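Local coordinates for hydrolase (Thermus thermophilus, PDB 1UFO), which adopts the alpha/beta hydrolase fold and is probably a hydrolase, its natural substrate not being established, at residues 7-17 against 54-65. Residues are numbered along the deposited sequence; the frame is centred on the assembly and turned at random.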
loop_
_atom_site.group_PDB
_atom_site.type_symbol
_atom_site.label_atom_id
_atom_site.label_comp_id
_atom_site.label_asym_id
_atom_site.label_seq_id
_atom_site.Cartn_x
_atom_site.Cartn_y
_atom_site.Cartn_z
ATOM N N ARG A 7 -20.779 -3.955 23.872
ATOM C CA ARG A 7 -19.855 -4.861 24.558
ATOM C C ARG A 7 -20.435 -6.258 24.475
ATOM O O ARG A 7 -21.608 -6.466 24.850
ATOM C CB ARG A 7 -19.662 -4.477 26.041
ATOM C CG ARG A 7 -19.194 -3.010 26.303
ATOM C CD ARG A 7 -17.662 -2.753 25.951
ATOM N NE ARG A 7 -16.885 -3.519 26.869
ATOM C CZ ARG A 7 -16.194 -3.021 27.881
ATOM N NH1 ARG A 7 -15.572 -3.877 28.656
ATOM N NH2 ARG A 7 -16.053 -1.698 28.052
ATOM N N LEU A 8 -19.653 -7.207 23.960
ATOM C CA LEU A 8 -20.091 -8.598 23.833
ATOM C C LEU A 8 -19.217 -9.414 24.741
ATOM O O LEU A 8 -18.211 -8.907 25.261
ATOM C CB LEU A 8 -19.823 -9.090 22.429
ATOM C CG LEU A 8 -20.444 -8.250 21.351
ATOM C CD1 LEU A 8 -20.063 -8.821 20.008
ATOM C CD2 LEU A 8 -21.993 -8.300 21.513
ATOM N N THR A 9 -19.601 -10.671 24.929
ATOM C CA THR A 9 -18.797 -11.628 25.666
ATOM C C THR A 9 -18.416 -12.728 24.702
ATOM O O THR A 9 -19.295 -13.356 24.125
ATOM C CB THR A 9 -19.559 -12.245 26.882
ATOM O OG1 THR A 9 -19.895 -11.191 27.795
ATOM C CG2 THR A 9 -18.616 -13.297 27.610
ATOM N N LEU A 10 -17.084 -12.933 24.490
ATOM C CA LEU A 10 -16.604 -13.967 23.574
ATOM C C LEU A 10 -15.479 -14.686 24.258
ATOM O O LEU A 10 -14.587 -14.040 24.762
ATOM C CB LEU A 10 -16.071 -13.317 22.322
ATOM C CG LEU A 10 -17.127 -12.715 21.420
ATOM C CD1 LEU A 10 -16.411 -11.781 20.379
ATOM C CD2 LEU A 10 -17.825 -13.827 20.698
ATOM N N ALA A 11 -15.592 -16.014 24.339
ATOM C CA ALA A 11 -14.560 -16.853 24.950
ATOM C C ALA A 11 -14.304 -16.366 26.371
ATOM O O ALA A 11 -13.184 -16.423 26.919
ATOM C CB ALA A 11 -13.296 -16.759 24.089
ATOM N N GLY A 12 -15.353 -15.836 26.985
ATOM C CA GLY A 12 -15.225 -15.377 28.345
ATOM C C GLY A 12 -14.610 -14.018 28.586
ATOM O O GLY A 12 -14.432 -13.624 29.742
ATOM N N LEU A 13 -14.280 -13.292 27.521
ATOM C CA LEU A 13 -13.721 -11.963 27.627
ATOM C C LEU A 13 -14.712 -10.874 27.166
ATOM O O LEU A 13 -15.567 -11.160 26.305
ATOM C CB LEU A 13 -12.513 -11.872 26.736
ATOM C CG LEU A 13 -11.401 -12.729 27.289
ATOM C CD1 LEU A 13 -10.578 -13.235 26.080
ATOM C CD2 LEU A 13 -10.591 -11.913 28.316
ATOM N N SER A 14 -14.548 -9.672 27.726
ATOM C CA SER A 14 -15.377 -8.506 27.402
ATOM C C SER A 14 -14.813 -7.886 26.123
ATOM O O SER A 14 -13.674 -7.366 26.128
ATOM C CB SER A 14 -15.347 -7.460 28.516
ATOM O OG SER A 14 -16.295 -6.450 28.197
ATOM N N VAL A 15 -15.586 -7.983 25.047
ATOM C CA VAL A 15 -15.060 -7.489 23.770
ATOM C C VAL A 15 -15.816 -6.254 23.266
ATOM O O VAL A 15 -17.043 -6.304 23.131
ATOM C CB VAL A 15 -15.176 -8.636 22.742
ATOM C CG1 VAL A 15 -14.549 -8.242 21.440
ATOM C CG2 VAL A 15 -14.411 -9.851 23.253
ATOM N N LEU A 16 -15.103 -5.139 23.012
ATOM C CA LEU A 16 -15.732 -3.964 22.412
ATOM C C LEU A 16 -16.030 -4.285 20.945
ATOM O O LEU A 16 -15.182 -4.794 20.175
ATOM C CB LEU A 16 -14.796 -2.770 22.539
ATOM C CG LEU A 16 -15.277 -1.488 21.899
ATOM C CD1 LEU A 16 -16.435 -1.032 22.672
ATOM C CD2 LEU A 16 -14.146 -0.372 21.973
ATOM N N ALA A 17 -17.230 -3.995 20.524
ATOM C CA ALA A 17 -17.602 -4.264 19.145
ATOM C C ALA A 17 -18.197 -3.070 18.428
ATOM O O ALA A 17 -19.027 -2.339 19.015
ATOM C CB ALA A 17 -18.613 -5.422 19.058
ATOM N N LEU A 54 -16.084 -4.842 13.646
ATOM C CA LEU A 54 -14.803 -4.744 14.396
ATOM C C LEU A 54 -14.956 -5.241 15.790
ATOM O O LEU A 54 -15.916 -4.897 16.497
ATOM C CB LEU A 54 -14.360 -3.316 14.508
ATOM C CG LEU A 54 -14.454 -2.516 13.195
ATOM C CD1 LEU A 54 -13.992 -1.022 13.517
ATOM C CD2 LEU A 54 -13.586 -3.148 12.103
ATOM N N LEU A 55 -13.968 -5.997 16.225
ATOM C CA LEU A 55 -13.885 -6.511 17.601
ATOM C C LEU A 55 -12.512 -6.164 18.199
ATOM O O LEU A 55 -11.544 -6.299 17.508
ATOM C CB LEU A 55 -13.944 -8.043 17.604
ATOM C CG LEU A 55 -15.215 -8.620 16.983
ATOM C CD1 LEU A 55 -15.131 -10.193 16.984
ATOM C CD2 LEU A 55 -16.425 -8.285 17.827
ATOM N N ALA A 56 -12.466 -5.764 19.468
ATOM C CA ALA A 56 -11.175 -5.512 20.137
ATOM C C ALA A 56 -11.361 -5.761 21.611
ATOM O O ALA A 56 -12.440 -5.493 22.159
ATOM C CB ALA A 56 -10.761 -4.065 19.899
ATOM N N PHE A 57 -10.348 -6.316 22.260
ATOM C CA PHE A 57 -10.445 -6.469 23.694
ATOM C C PHE A 57 -9.133 -6.019 24.290
ATOM O O PHE A 57 -8.116 -5.889 23.569
ATOM C CB PHE A 57 -10.786 -7.905 24.084
ATOM C CG PHE A 57 -9.731 -8.945 23.694
ATOM C CD1 PHE A 57 -8.782 -9.374 24.643
ATOM C CD2 PHE A 57 -9.680 -9.469 22.378
ATOM C CE1 PHE A 57 -7.786 -10.340 24.281
ATOM C CE2 PHE A 57 -8.704 -10.435 22.010
ATOM C CZ PHE A 57 -7.761 -10.865 22.976
ATOM N N ASP A 58 -9.143 -5.725 25.605
ATOM C CA ASP A 58 -7.923 -5.264 26.248
ATOM C C ASP A 58 -6.943 -6.408 26.526
ATOM O O ASP A 58 -7.336 -7.485 26.963
ATOM C CB ASP A 58 -8.264 -4.606 27.600
ATOM C CG ASP A 58 -8.962 -3.283 27.453
ATOM O OD1 ASP A 58 -9.869 -2.981 28.293
ATOM O OD2 ASP A 58 -8.625 -2.538 26.521
ATOM N N ALA A 59 -5.669 -6.135 26.301
ATOM C CA ALA A 59 -4.636 -7.147 26.585
ATOM C C ALA A 59 -4.418 -7.234 28.086
ATOM O O ALA A 59 -4.813 -6.354 28.828
ATOM C CB ALA A 59 -3.315 -6.700 25.899
ATOM N N PRO A 60 -3.794 -8.298 28.506
ATOM C CA PRO A 60 -3.525 -8.395 29.958
ATOM C C PRO A 60 -2.796 -7.145 30.392
ATOM O O PRO A 60 -1.932 -6.591 29.674
ATOM C CB PRO A 60 -2.636 -9.622 30.065
ATOM C CG PRO A 60 -3.039 -10.478 28.942
ATOM C CD PRO A 60 -3.331 -9.488 27.772
ATOM N N ARG A 61 -3.122 -6.650 31.591
ATOM C CA ARG A 61 -2.541 -5.469 32.188
ATOM C C ARG A 61 -2.859 -4.108 31.544
ATOM O O ARG A 61 -2.315 -3.072 31.951
ATOM C CB ARG A 61 -1.007 -5.588 32.249
ATOM C CG ARG A 61 -0.541 -6.711 33.054
ATOM C CD ARG A 61 0.985 -6.725 33.161
ATOM N NE ARG A 61 1.572 -5.579 33.847
ATOM C CZ ARG A 61 2.855 -5.581 34.198
ATOM N NH1 ARG A 61 3.573 -6.656 33.887
ATOM N NH2 ARG A 61 3.408 -4.560 34.875
ATOM N N HIS A 62 -3.770 -4.071 30.574
ATOM C CA HIS A 62 -4.102 -2.882 29.876
ATOM C C HIS A 62 -5.608 -2.540 29.975
ATOM O O HIS A 62 -6.438 -3.405 30.286
ATOM C CB HIS A 62 -3.798 -3.097 28.367
ATOM C CG HIS A 62 -2.340 -3.089 28.054
ATOM N ND1 HIS A 62 -1.486 -4.111 28.410
ATOM C CD2 HIS A 62 -1.577 -2.135 27.447
ATOM C CE1 HIS A 62 -0.248 -3.781 28.035
ATOM N NE2 HIS A 62 -0.288 -2.594 27.455
ATOM N N GLY A 63 -5.909 -1.284 29.723
ATOM C CA GLY A 63 -7.276 -0.837 29.649
ATOM C C GLY A 63 -8.041 -1.017 30.954
ATOM O O GLY A 63 -7.653 -0.480 32.040
ATOM N N GLU A 64 -9.095 -1.801 30.878
ATOM C CA GLU A 64 -9.928 -2.042 32.069
ATOM C C GLU A 64 -9.413 -3.128 32.937
ATOM O O GLU A 64 -9.924 -3.321 34.066
ATOM C CB GLU A 64 -11.389 -2.330 31.704
ATOM C CG GLU A 64 -11.993 -1.181 30.918
ATOM C CD GLU A 64 -13.498 -1.285 30.645
ATOM O OE1 GLU A 64 -13.898 -1.788 29.568
ATOM O OE2 GLU A 64 -14.277 -0.792 31.543
ATOM N N ARG A 65 -8.367 -3.826 32.502
ATOM C CA ARG A 65 -7.819 -4.947 33.278
ATOM C C ARG A 65 -6.832 -4.530 34.346
ATOM O O ARG A 65 -6.266 -3.503 34.249
ATOM C CB ARG A 65 -7.163 -5.929 32.282
ATOM C CG ARG A 65 -8.200 -6.425 31.289
ATOM C CD ARG A 65 -7.645 -7.391 30.236
ATOM N NE ARG A 65 -7.170 -8.649 30.840
ATOM C CZ ARG A 65 -6.801 -9.706 30.107
ATOM N NH1 ARG A 65 -6.842 -9.632 28.774
ATOM N NH2 ARG A 65 -6.404 -10.846 30.661
HETATM O O HOH W 1 -11.446 -6.464 27.177
#
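Leu16 and Ala56 face each other as an antiparallel hydrogen-bonded pair: Leu16 N gives its hydrogen to Ala56 O at 2.8 Å, and Ala56 N returns a straighter bond to Leu16 O at 3.0 Å. Past Phe57 the segments diverge, and a water bridges them, donating to Ser14 O and accepting from Asp58 N. Among the apolar groups, Leu55 CD2 rests 3.8 Å from Ala17 CB, whose single methyl lets the branched chain come into contact; Leu55 CD1 meets Leu10 CD1 at 4.0 Å, the two leucine side chains crossing at about a right angle. The hairpin of strands 3-10 and 13-20 forms the antiparallel edge of the alpha/beta hydrolase sheet, strand 13-20 pairing with 52-56. Val15, with CG1 anti to its backbone N (chi1 -175°), sets that methyl against Leu55 CB and CG2 against Phe57 CB. The buried Phe57 ring, a large apolar group suited to lie between hairpin and helix 77-103, has Leu13 CD1 near CE1 and meets Phe88 edge-to-face. An exposed salt bridge joins Arg7 to Glu64: NH2 meets OE1 at 2.6 Å on its syn side, and NH1 adds a weak bond to the same oxygen. Ser14 OG accepts from Arg7 NH1 in the guanidinium plane, steadying its rotation.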